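Local coordinates for protein transcriptional regulator (Vibrio virus VP882, PDB 7DWM) that probably binds DNA as a LuxR-type transcriptional regulator and holds the small molecule 3,5-dimethylpyrazin-2-ol in its PAS-fold domain, at residues A[30-33]-A[37-40]; A[59-62]-A[67-70]; A[72-77]-A[90-95]; A[98-103]-A[230-235]. All blocks are in the same frame, centred on the assembly; numbering follows the deposited sequence.

Interaction 1 (A[30-33]-A[37-40]); sequences IKDT and FIYA
Ile30 is gripped by two consecutive residues of the facing strand, Ile38 and Tyr39, which makes this hairpin a clear example of a classic beta bulge. The backbone bonds define it. Ile38 N donates to Ile30 O at 3.0 Å, while Tyr39 N adds a weak bond to the same oxygen. In return Ile30 N reaches Tyr39 O at 3.1 Å, which closes the antiparallel hydrogen-bonded pair. One residue further on the register slips, and Lys31 faces Phe37 as a non-hydrogen-bonded pair whose side chains diverge.

Apolar contacts fill in around this kink. Ile30 carries CG1 between its backbone N and carbonyl carbon (chi1 74°), a setting that lets CD1 lie against CB of Ile38. The tip of Ile38 reaches further along the partner strand: its CD1 lies beside Ile30 CD1, against the peptide joining Lys31 to Asp32, and 3.4 Å from CB of Asp32.

The third element pairs an alkyl chain with a ring. The side chains of Lys31 and Phe37 run side by side in the same direction, and Lys31 CD sits near the ring plane at the edge of Phe37, 3.6 Å from CE2. Beyond this point the amine of Lys31 forms salt bridges with Asp60 and Asp78 and a weak hydrogen bond to the bound pyrazinol. The aliphatic part of the lysine is thus steadied by an aromatic edge and its charged end by two acids, an environment that probably favours a protonated amine near the ligand oxygen OAI.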
loop_
_atom_site.group_PDB
_atom_site.type_symbol
_atom_site.label_atom_id
_atom_site.label_comp_id
_atom_site.label_asym_id
_atom_site.label_seq_id
_atom_site.Cartn_x
_atom_site.Cartn_y
_atom_site.Cartn_z
ATOM N N ILE A 30 0.680 -21.251 1.878
ATOM C CA ILE A 30 1.949 -21.415 2.583
ATOM C C ILE A 30 2.754 -22.525 1.909
ATOM O O ILE A 30 2.201 -23.530 1.440
ATOM C CB ILE A 30 1.759 -21.680 4.103
ATOM C CG1 ILE A 30 1.256 -23.096 4.420
ATOM C CG2 ILE A 30 0.860 -20.646 4.745
ATOM C CD1 ILE A 30 2.350 -24.138 4.515
ATOM N N LYS A 31 4.064 -22.331 1.840
ATOM C CA LYS A 31 4.961 -23.394 1.407
ATOM C C LYS A 31 6.096 -23.545 2.413
ATOM O O LYS A 31 6.215 -22.774 3.367
ATOM C CB LYS A 31 5.486 -23.167 -0.013
ATOM C CG LYS A 31 6.025 -21.804 -0.286
ATOM C CD LYS A 31 5.519 -21.361 -1.633
ATOM C CE LYS A 31 6.149 -20.068 -2.039
ATOM N NZ LYS A 31 5.908 -19.763 -3.464
ATOM N N ASP A 32 6.950 -24.532 2.159
ATOM C CA ASP A 32 7.942 -25.017 3.105
ATOM C C ASP A 32 9.296 -24.357 2.848
ATOM O O ASP A 32 9.423 -23.436 2.035
ATOM C CB ASP A 32 8.017 -26.542 2.994
ATOM C CG ASP A 32 8.742 -27.189 4.150
ATOM O OD1 ASP A 32 9.734 -27.894 3.879
ATOM O OD2 ASP A 32 8.325 -27.005 5.314
ATOM N N THR A 33 10.327 -24.833 3.554
ATOM C CA THR A 33 11.691 -24.364 3.361
ATOM C C THR A 33 12.288 -24.866 2.056
ATOM O O THR A 33 13.358 -24.391 1.662
ATOM C CB THR A 33 12.579 -24.788 4.534
ATOM O OG1 THR A 33 13.932 -24.392 4.278
ATOM C CG2 THR A 33 12.535 -26.300 4.723
ATOM N N PHE A 37 4.755 -26.407 -1.988
ATOM C CA PHE A 37 3.432 -26.033 -1.496
ATOM C C PHE A 37 2.963 -26.978 -0.394
ATOM O O PHE A 37 3.077 -28.201 -0.529
ATOM C CB PHE A 37 2.419 -26.068 -2.645
ATOM C CG PHE A 37 2.389 -24.825 -3.486
ATOM C CD1 PHE A 37 1.763 -24.830 -4.724
ATOM C CD2 PHE A 37 2.971 -23.651 -3.041
ATOM C CE1 PHE A 37 1.726 -23.687 -5.504
ATOM C CE2 PHE A 37 2.935 -22.508 -3.816
ATOM C CZ PHE A 37 2.315 -22.528 -5.047
ATOM N N ILE A 38 2.433 -26.433 0.699
ATOM C CA ILE A 38 1.686 -27.247 1.651
ATOM C C ILE A 38 0.182 -27.045 1.485
ATOM O O ILE A 38 -0.590 -28.001 1.568
ATOM C CB ILE A 38 2.129 -27.007 3.113
ATOM C CG1 ILE A 38 3.577 -27.474 3.354
ATOM C CG2 ILE A 38 1.165 -27.732 4.078
ATOM C CD1 ILE A 38 4.628 -26.479 3.173
ATOM N N TYR A 39 -0.253 -25.813 1.241
ATOM C CA TYR A 39 -1.643 -25.579 0.879
ATOM C C TYR A 39 -1.758 -24.257 0.134
ATOM O O TYR A 39 -0.935 -23.355 0.304
ATOM C CB TYR A 39 -2.569 -25.559 2.099
ATOM C CG TYR A 39 -4.008 -25.300 1.716
ATOM C CD1 TYR A 39 -4.602 -24.064 1.957
ATOM C CD2 TYR A 39 -4.762 -26.279 1.080
ATOM C CE1 TYR A 39 -5.918 -23.813 1.580
ATOM C CE2 TYR A 39 -6.075 -26.048 0.709
ATOM C CZ TYR A 39 -6.651 -24.816 0.964
ATOM O OH TYR A 39 -7.959 -24.593 0.604
ATOM N N ALA A 40 -2.796 -24.165 -0.693
ATOM C CA ALA A 40 -3.185 -22.928 -1.351
ATOM C C ALA A 40 -4.685 -22.997 -1.572
ATOM O O ALA A 40 -5.194 -24.019 -2.040
ATOM C CB ALA A 40 -2.448 -22.733 -2.682
#

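Interaction 2 (A[59-62]-A[67-70]); sequences TDAD and TAAF. With A1U (3,5-dimethylpyrazin-2-ol), chain C.
Asp60, whose backbone O passes 3.9 Å from CA of Ala68, has its carboxylate gripped from outside the two segments: OD2 is held by the amine of Lys31. The other oxygen, Asp60 OD1, lies 3.5 Å from the methyl carbon CAH of 3,5-dimethylpyrazin-2-ol and a little further from the ring carbon CAE that bears it, so one acid both pairs with a pocket lysine and lines the pocket wall.

Between 59-62 and 67-70 themselves the contact is small and apolar. Ala68 directs its CB toward the other segment, where this single methyl meets Ala61 CA at 3.7 Å and, a little further off, the backbone N of Asp62. That spot is the bend of an inverse gamma turn centred on Ala61 and closed by a weak bond from Asp62 N to Asp60 O. With OG1 of Thr67 set between the backbone N and the carbonyl carbon (chi1 38°), CG2 falls anti to the carbonyl carbon and comes within 3.7 Å of the ligand methyl CAG.

The two segments belong to the loop joining helix 42-47 to helix 71-80. Phe70 occupies the N-cap position of the latter helix, Ala61 touches Ala71 at its start, and Asp60 meets Ala71, Phe74 and Asp78 along it. Thr67 touches His94 and Tyr96 of strand 88-96.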
loop_
_atom_site.group_PDB
_atom_site.type_symbol
_atom_site.label_atom_id
_atom_site.label_comp_id
_atom_site.label_asym_id
_atom_site.label_seq_id
_atom_site.Cartn_x
_atom_site.Cartn_y
_atom_site.Cartn_z
ATOM N N THR A 59 6.580 -27.504 -6.752
ATOM C CA THR A 59 7.305 -26.216 -6.665
ATOM C C THR A 59 6.506 -25.150 -7.415
ATOM O O THR A 59 5.424 -25.460 -7.922
ATOM C CB THR A 59 8.693 -26.336 -7.289
ATOM O OG1 THR A 59 8.509 -27.064 -8.497
ATOM C CG2 THR A 59 9.673 -27.069 -6.405
ATOM N N ASP A 60 7.042 -23.938 -7.511
ATOM C CA ASP A 60 6.298 -22.878 -8.181
ATOM C C ASP A 60 6.183 -23.109 -9.681
ATOM O O ASP A 60 5.333 -22.487 -10.328
ATOM C CB ASP A 60 6.930 -21.522 -7.882
ATOM C CG ASP A 60 6.437 -20.936 -6.577
ATOM O OD1 ASP A 60 5.204 -20.845 -6.400
ATOM O OD2 ASP A 60 7.275 -20.566 -5.728
ATOM N N ALA A 61 7.005 -23.993 -10.244
ATOM C CA ALA A 61 6.887 -24.370 -11.651
ATOM C C ALA A 61 5.654 -25.257 -11.761
ATOM O O ALA A 61 5.717 -26.480 -11.905
ATOM C CB ALA A 61 8.133 -25.090 -12.137
ATOM N N ASP A 62 4.504 -24.607 -11.695
ATOM C CA ASP A 62 3.229 -25.301 -11.616
ATOM C C ASP A 62 2.780 -25.716 -13.011
ATOM O O ASP A 62 3.539 -25.644 -13.982
ATOM C CB ASP A 62 2.185 -24.408 -10.950
ATOM C CG ASP A 62 2.251 -24.451 -9.431
ATOM O OD1 ASP A 62 1.419 -25.168 -8.842
ATOM O OD2 ASP A 62 3.119 -23.777 -8.830
ATOM N N THR A 67 3.348 -18.096 -14.926
ATOM C CA THR A 67 4.035 -17.889 -13.659
ATOM C C THR A 67 5.251 -18.785 -13.518
ATOM O O THR A 67 6.274 -18.355 -12.975
ATOM C CB THR A 67 3.068 -18.141 -12.501
ATOM O OG1 THR A 67 2.204 -19.234 -12.814
ATOM C CG2 THR A 67 2.218 -16.903 -12.245
ATOM N N ALA A 68 5.173 -20.017 -14.025
ATOM C CA ALA A 68 6.245 -20.987 -13.826
ATOM C C ALA A 68 7.592 -20.483 -14.331
ATOM O O ALA A 68 8.639 -20.873 -13.797
ATOM C CB ALA A 68 5.892 -22.310 -14.512
ATOM N N ALA A 69 7.596 -19.620 -15.351
ATOM C CA ALA A 69 8.867 -19.129 -15.871
ATOM C C ALA A 69 9.651 -18.341 -14.831
ATOM O O ALA A 69 10.883 -18.276 -14.917
ATOM C CB ALA A 69 8.634 -18.265 -17.112
ATOM N N PHE A 70 8.970 -17.759 -13.845
ATOM C CA PHE A 70 9.622 -17.060 -12.749
ATOM C C PHE A 70 9.603 -17.865 -11.459
ATOM O O PHE A 70 9.941 -17.326 -10.398
ATOM C CB PHE A 70 8.967 -15.697 -12.529
ATOM C CG PHE A 70 9.333 -14.682 -13.565
ATOM C CD1 PHE A 70 10.367 -13.792 -13.342
ATOM C CD2 PHE A 70 8.652 -14.628 -14.769
ATOM C CE1 PHE A 70 10.711 -12.858 -14.297
ATOM C CE2 PHE A 70 8.994 -13.697 -15.728
ATOM C CZ PHE A 70 10.024 -12.812 -15.492
HETATM C CAB A1U C . 3.954 -15.308 -7.382
HETATM C CAC A1U C . 2.845 -16.174 -7.542
HETATM C CAE A1U C . 3.538 -17.370 -5.650
HETATM C CAF A1U C . 4.614 -16.461 -5.570
HETATM C CAG A1U C . 1.888 -15.950 -8.682
HETATM C CAH A1U C . 3.342 -18.489 -4.673
HETATM N NAA A1U C . 4.870 -15.439 -6.386
HETATM N NAD A1U C . 2.662 -17.197 -6.658
HETATM O OAI A1U C . 5.504 -16.681 -4.501
#

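Interaction 3 (A[72-77]-A[90-95]); sequences DSFQAQ and VLDVHP. With A1U (3,5-dimethylpyrazin-2-ol), chain C.
The planes of the Phe74 and His94 rings are nearly perpendicular (88°), with centroids 5.7 Å apart, but the approach is oblique, neither a stack nor edge-to-face. One face of Phe74 is taken by the ligand, whose NAA stands 3.4 Å above the middle of the phenyl ring; at its edge, in plane, comes His94 NE2, 3.7 Å from Phe74 CZ. The carboxylate of Asp92 approaches the same ring obliquely, its plane nearly upright to it. His94 NE2 appears to donate to Asp92 OD1, although the placing of that oxygen is doubtful. Asp92 and Phe74 both belong to the pyrazinol pocket, one as an acid beside the ligand and the other as a ring lying against a face of the pyrazine.

Further along the helix, Gln77 sends an extended chain toward the strand and crosses Val90 at about a right angle, with NE2 3.4 Å from Val90 CG2. The amide oxygen of Gln77 is held by Lys107, which is itself a pocket residue.

Helix 72-77 runs nearly antiparallel to strand 90-95 (167°), their axes 11.5 Å apart at closest, and the ligand lies to one side, against Phe74 and Asp92. Strand 88-96 is flanked in the sheet by strands 99-110 and 233-236, while its Leu91 packs on Ala137 of the second subunit.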
loop_
_atom_site.group_PDB
_atom_site.type_symbol
_atom_site.label_atom_id
_atom_site.label_comp_id
_atom_site.label_asym_id
_atom_site.label_seq_id
_atom_site.Cartn_x
_atom_site.Cartn_y
_atom_site.Cartn_z
ATOM N N ASP A 72 11.651 -20.068 -10.360
ATOM C CA ASP A 72 12.993 -19.877 -9.832
ATOM C C ASP A 72 13.061 -18.652 -8.927
ATOM O O ASP A 72 13.316 -18.763 -7.721
ATOM C CB ASP A 72 13.968 -19.767 -11.014
ATOM C CG ASP A 72 15.335 -19.249 -10.614
ATOM O OD1 ASP A 72 16.297 -20.045 -10.645
ATOM O OD2 ASP A 72 15.462 -18.044 -10.312
ATOM N N SER A 73 12.709 -17.483 -9.456
ATOM C CA SER A 73 12.955 -16.278 -8.678
ATOM C C SER A 73 11.961 -16.163 -7.530
ATOM O O SER A 73 12.319 -15.658 -6.456
ATOM C CB SER A 73 12.882 -15.043 -9.578
ATOM O OG SER A 73 11.620 -14.414 -9.474
ATOM N N PHE A 74 10.761 -16.739 -7.698
ATOM C CA PHE A 74 9.852 -16.877 -6.566
ATOM C C PHE A 74 10.573 -17.508 -5.385
ATOM O O PHE A 74 10.657 -16.916 -4.300
ATOM C CB PHE A 74 8.645 -17.733 -6.950
ATOM C CG PHE A 74 7.736 -17.113 -7.979
ATOM C CD1 PHE A 74 7.930 -15.818 -8.433
ATOM C CD2 PHE A 74 6.663 -17.835 -8.478
ATOM C CE1 PHE A 74 7.075 -15.261 -9.377
ATOM C CE2 PHE A 74 5.806 -17.287 -9.419
ATOM C CZ PHE A 74 6.013 -15.997 -9.870
ATOM N N GLN A 75 11.157 -18.693 -5.599
ATOM C CA GLN A 75 11.758 -19.396 -4.475
ATOM C C GLN A 75 12.896 -18.585 -3.878
ATOM O O GLN A 75 13.128 -18.657 -2.665
ATOM C CB GLN A 75 12.198 -20.811 -4.872
ATOM C CG GLN A 75 13.413 -20.930 -5.762
ATOM C CD GLN A 75 13.328 -22.130 -6.694
ATOM O OE1 GLN A 75 12.261 -22.720 -6.866
ATOM N NE2 GLN A 75 14.448 -22.479 -7.314
ATOM N N ALA A 76 13.607 -17.800 -4.697
ATOM C CA ALA A 76 14.671 -16.975 -4.135
ATOM C C ALA A 76 14.102 -16.028 -3.089
ATOM O O ALA A 76 14.589 -15.973 -1.951
ATOM C CB ALA A 76 15.389 -16.205 -5.240
ATOM N N GLN A 77 13.018 -15.328 -3.439
ATOM C CA GLN A 77 12.315 -14.514 -2.458
ATOM C C GLN A 77 11.969 -15.359 -1.242
ATOM O O GLN A 77 12.240 -14.973 -0.099
ATOM C CB GLN A 77 11.055 -13.909 -3.085
ATOM C CG GLN A 77 11.279 -13.254 -4.446
ATOM C CD GLN A 77 10.017 -13.206 -5.291
ATOM O OE1 GLN A 77 8.964 -13.702 -4.887
ATOM N NE2 GLN A 77 10.117 -12.606 -6.474
ATOM N N VAL A 90 6.009 -8.490 -2.825
ATOM C CA VAL A 90 6.412 -8.702 -4.205
ATOM C C VAL A 90 5.328 -8.227 -5.156
ATOM O O VAL A 90 4.146 -8.596 -5.030
ATOM C CB VAL A 90 6.814 -10.162 -4.444
ATOM C CG1 VAL A 90 5.638 -10.990 -4.763
ATOM C CG2 VAL A 90 7.774 -10.222 -5.685
ATOM N N LEU A 91 5.724 -7.332 -6.056
ATOM C CA LEU A 91 4.939 -6.925 -7.207
ATOM C C LEU A 91 5.088 -7.996 -8.272
ATOM O O LEU A 91 6.175 -8.173 -8.837
ATOM C CB LEU A 91 5.404 -5.564 -7.724
ATOM C CG LEU A 91 4.843 -5.063 -9.069
ATOM C CD1 LEU A 91 3.335 -4.862 -9.002
ATOM C CD2 LEU A 91 5.537 -3.779 -9.498
ATOM N N ASP A 92 4.008 -8.716 -8.539
ATOM C CA ASP A 92 3.970 -9.787 -9.525
ATOM C C ASP A 92 3.023 -9.361 -10.637
ATOM O O ASP A 92 1.802 -9.378 -10.468
ATOM C CB ASP A 92 3.511 -11.089 -8.868
ATOM C CG ASP A 92 4.668 -11.973 -8.404
ATOM O OD1 ASP A 92 5.412 -12.523 -9.235
ATOM O OD2 ASP A 92 4.842 -12.156 -7.198
ATOM N N VAL A 93 3.580 -8.971 -11.774
ATOM C CA VAL A 93 2.783 -8.644 -12.946
ATOM C C VAL A 93 2.926 -9.800 -13.925
ATOM O O VAL A 93 4.029 -10.075 -14.427
ATOM C CB VAL A 93 3.209 -7.308 -13.570
ATOM C CG1 VAL A 93 2.340 -6.997 -14.772
ATOM C CG2 VAL A 93 3.100 -6.198 -12.534
ATOM N N HIS A 94 1.812 -10.480 -14.192
ATOM C CA HIS A 94 1.886 -11.754 -14.894
ATOM C C HIS A 94 0.668 -11.949 -15.776
ATOM O O HIS A 94 -0.420 -11.456 -15.453
ATOM C CB HIS A 94 1.987 -12.932 -13.914
ATOM C CG HIS A 94 3.310 -13.041 -13.229
ATOM N ND1 HIS A 94 4.434 -13.541 -13.850
ATOM C CD2 HIS A 94 3.689 -12.721 -11.972
ATOM C CE1 HIS A 94 5.450 -13.518 -13.007
ATOM N NE2 HIS A 94 5.024 -13.027 -11.858
ATOM N N PRO A 95 0.810 -12.677 -16.885
ATOM C CA PRO A 95 -0.356 -13.165 -17.645
ATOM C C PRO A 95 -0.981 -14.376 -16.957
ATOM O O PRO A 95 -0.785 -15.534 -17.325
ATOM C CB PRO A 95 0.255 -13.515 -19.004
ATOM C CG PRO A 95 1.645 -13.936 -18.674
ATOM C CD PRO A 95 2.082 -13.083 -17.506
HETATM C CAB A1U C . 3.954 -15.308 -7.382
HETATM C CAC A1U C . 2.845 -16.174 -7.542
HETATM C CAE A1U C . 3.538 -17.370 -5.650
HETATM C CAF A1U C . 4.614 -16.461 -5.570
HETATM C CAG A1U C . 1.888 -15.950 -8.682
HETATM C CAH A1U C . 3.342 -18.489 -4.673
HETATM N NAA A1U C . 4.870 -15.439 -6.386
HETATM N NAD A1U C . 2.662 -17.197 -6.658
HETATM O OAI A1U C . 5.504 -16.681 -4.501
#

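Interaction 4 (A[98-103]-A[230-235]); sequences NGWRVF and HTQVSM
At the margin of the PAS-fold sheet, the chain returning from the LuxR-family region lays His230 across the indole of Trp100. The backbone lies over the aromatic face: His230 CA stands 3.7 Å from the centroid of the six-membered ring and only 2° off its normal, a well-centred CH-pi contact. With CG anti to the carbonyl carbon (chi1 -41°), the imidazole extends along the indole from this CA contact. It meets the five-membered ring in an edge-to-face pair, with planes at 63°, led by His230 CD2 at 3.7 Å from Trp100 CG.

From His230 the chain passes round the far rim of the indole. Trp100 CZ3 is 3.6 Å from the carbonyl carbon of Thr231, and the backbone N of Gln232 lies in the ring plane at the edge, 3.5 Å from Trp100 CH2. A single tryptophan therefore packs against three successive residues, through backbone atoms of all three and the side chain of His230. Trp100 and His230 also touch a crystal neighbour, so the exact pose of this surface pair may owe something to the lattice.

Strand 88-96 separates strands 99-110 and 233-236 in the sheet, and Trp100 spans past this intervening strand, touching its Pro95. Val233 and Met235 pack on Leu141 of the second subunit.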
loop_
_atom_site.group_PDB
_atom_site.type_symbol
_atom_site.label_atom_id
_atom_site.label_comp_id
_atom_site.label_asym_id
_atom_site.label_seq_id
_atom_site.Cartn_x
_atom_site.Cartn_y
_atom_site.Cartn_z
ATOM N N ASN A 98 -6.419 -15.839 -16.430
ATOM C CA ASN A 98 -7.517 -15.080 -17.018
ATOM C C ASN A 98 -7.067 -13.678 -17.405
ATOM O O ASN A 98 -7.766 -12.690 -17.155
ATOM C CB ASN A 98 -8.721 -15.027 -16.082
ATOM C CG ASN A 98 -10.038 -14.989 -16.838
ATOM O OD1 ASN A 98 -10.185 -14.248 -17.810
ATOM N ND2 ASN A 98 -10.999 -15.794 -16.399
ATOM N N GLY A 99 -5.896 -13.568 -18.016
ATOM C CA GLY A 99 -5.394 -12.307 -18.517
ATOM C C GLY A 99 -4.256 -11.760 -17.671
ATOM O O GLY A 99 -3.885 -12.305 -16.633
ATOM N N TRP A 100 -3.675 -10.674 -18.170
ATOM C CA TRP A 100 -2.617 -9.998 -17.434
ATOM C C TRP A 100 -3.190 -9.317 -16.199
ATOM O O TRP A 100 -4.238 -8.669 -16.257
ATOM C CB TRP A 100 -1.920 -8.968 -18.322
ATOM C CG TRP A 100 -0.893 -9.557 -19.238
ATOM C CD1 TRP A 100 -1.115 -10.126 -20.459
ATOM C CD2 TRP A 100 0.521 -9.634 -19.011
ATOM N NE1 TRP A 100 0.071 -10.553 -21.004
ATOM C CE2 TRP A 100 1.091 -10.263 -20.135
ATOM C CE3 TRP A 100 1.359 -9.233 -17.966
ATOM C CZ2 TRP A 100 2.460 -10.500 -20.245
ATOM C CZ3 TRP A 100 2.720 -9.468 -18.077
ATOM C CH2 TRP A 100 3.256 -10.097 -19.208
ATOM N N ARG A 101 -2.489 -9.456 -15.077
ATOM C CA ARG A 101 -2.885 -8.788 -13.849
ATOM C C ARG A 101 -1.649 -8.293 -13.112
ATOM O O ARG A 101 -0.530 -8.798 -13.289
ATOM C CB ARG A 101 -3.710 -9.699 -12.918
ATOM C CG ARG A 101 -4.977 -10.297 -13.526
ATOM C CD ARG A 101 -6.016 -9.233 -13.863
ATOM N NE ARG A 101 -6.850 -8.863 -12.724
ATOM C CZ ARG A 101 -8.034 -8.268 -12.832
ATOM N NH1 ARG A 101 -8.525 -7.975 -14.030
ATOM N NH2 ARG A 101 -8.727 -7.961 -11.744
ATOM N N VAL A 102 -1.892 -7.293 -12.271
ATOM C CA VAL A 102 -0.895 -6.661 -11.419
ATOM C C VAL A 102 -1.236 -7.075 -9.994
ATOM O O VAL A 102 -2.140 -6.506 -9.373
ATOM C CB VAL A 102 -0.899 -5.135 -11.570
ATOM C CG1 VAL A 102 0.184 -4.506 -10.706
ATOM C CG2 VAL A 102 -0.733 -4.737 -13.031
ATOM N N PHE A 103 -0.542 -8.078 -9.471
ATOM C CA PHE A 103 -0.767 -8.519 -8.109
ATOM C C PHE A 103 0.333 -8.011 -7.192
ATOM O O PHE A 103 1.460 -7.733 -7.609
ATOM C CB PHE A 103 -0.835 -10.046 -8.034
ATOM C CG PHE A 103 -2.229 -10.588 -8.053
ATOM C CD1 PHE A 103 -2.748 -11.239 -6.945
ATOM C CD2 PHE A 103 -3.024 -10.449 -9.176
ATOM C CE1 PHE A 103 -4.036 -11.740 -6.959
ATOM C CE2 PHE A 103 -4.314 -10.947 -9.197
ATOM C CZ PHE A 103 -4.819 -11.595 -8.087
ATOM N N HIS A 230 2.222 -5.144 -20.231
ATOM C CA HIS A 230 2.405 -6.549 -20.598
ATOM C C HIS A 230 3.877 -6.936 -20.744
ATOM O O HIS A 230 4.317 -7.440 -21.778
ATOM C CB HIS A 230 1.653 -6.875 -21.889
ATOM C CG HIS A 230 0.286 -6.260 -21.988
ATOM N ND1 HIS A 230 -0.057 -5.368 -22.981
ATOM C CD2 HIS A 230 -0.833 -6.441 -21.247
ATOM C CE1 HIS A 230 -1.323 -5.013 -22.839
ATOM N NE2 HIS A 230 -1.817 -5.651 -21.794
ATOM N N THR A 231 4.642 -6.730 -19.676
ATOM C CA THR A 231 5.938 -7.380 -19.530
ATOM C C THR A 231 5.985 -8.024 -18.157
ATOM O O THR A 231 5.630 -7.392 -17.155
ATOM C CB THR A 231 7.124 -6.409 -19.717
ATOM O OG1 THR A 231 7.433 -5.769 -18.471
ATOM C CG2 THR A 231 6.819 -5.346 -20.778
ATOM N N GLN A 232 6.423 -9.274 -18.109
ATOM C CA GLN A 232 6.275 -10.125 -16.938
ATOM C C GLN A 232 7.340 -9.778 -15.901
ATOM O O GLN A 232 8.536 -9.797 -16.213
ATOM C CB GLN A 232 6.386 -11.586 -17.365
ATOM C CG GLN A 232 5.704 -12.594 -16.481
ATOM C CD GLN A 232 5.949 -14.004 -16.976
ATOM O OE1 GLN A 232 5.837 -14.978 -16.232
ATOM N NE2 GLN A 232 6.294 -14.116 -18.249
ATOM N N VAL A 233 6.926 -9.457 -14.668
ATOM C CA VAL A 233 7.875 -9.110 -13.613
ATOM C C VAL A 233 7.461 -9.757 -12.298
ATOM O O VAL A 233 6.287 -10.048 -12.052
ATOM C CB VAL A 233 8.041 -7.576 -13.405
ATOM C CG1 VAL A 233 8.295 -6.849 -14.729
ATOM C CG2 VAL A 233 6.840 -6.982 -12.694
ATOM N N SER A 234 8.446 -9.922 -11.423
ATOM C CA SER A 234 8.210 -10.118 -9.998
ATOM C C SER A 234 9.373 -9.482 -9.262
ATOM O O SER A 234 10.518 -9.907 -9.427
ATOM C CB SER A 234 8.112 -11.598 -9.645
ATOM O OG SER A 234 9.396 -12.166 -9.527
ATOM N N MET A 235 9.081 -8.478 -8.449
ATOM C CA MET A 235 10.092 -7.627 -7.839
ATOM C C MET A 235 9.754 -7.430 -6.371
ATOM O O MET A 235 8.592 -7.194 -6.027
ATOM C CB MET A 235 10.140 -6.244 -8.502
ATOM C CG MET A 235 10.643 -6.196 -9.931
ATOM S SD MET A 235 10.356 -4.534 -10.575
ATOM C CE MET A 235 11.391 -3.577 -9.473
#

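Interactions 1, 2 and 3 each contribute residues to the pyrazinol pocket, whereas interaction 4 lies away from it on the surface. Interaction 3 is the buried one; interactions 1 and 2 are partly buried and meet through a lysine-aspartate pair. Their chemistry follows place: backbone hydrogen bonds shape the edge hairpin of 30-33 and 37-40, small methyl contacts fit the loop of 59-62 and 67-70, and aromatic and polar side chains of 72-77 and 90-95 pack against the ligand. Interactions 1, 3 and 4 reach one antiparallel sheet, where strand 88-96 hydrogen-bonds to both strands of interaction 4, tying the chain's C-terminal end to the wall of the pocket.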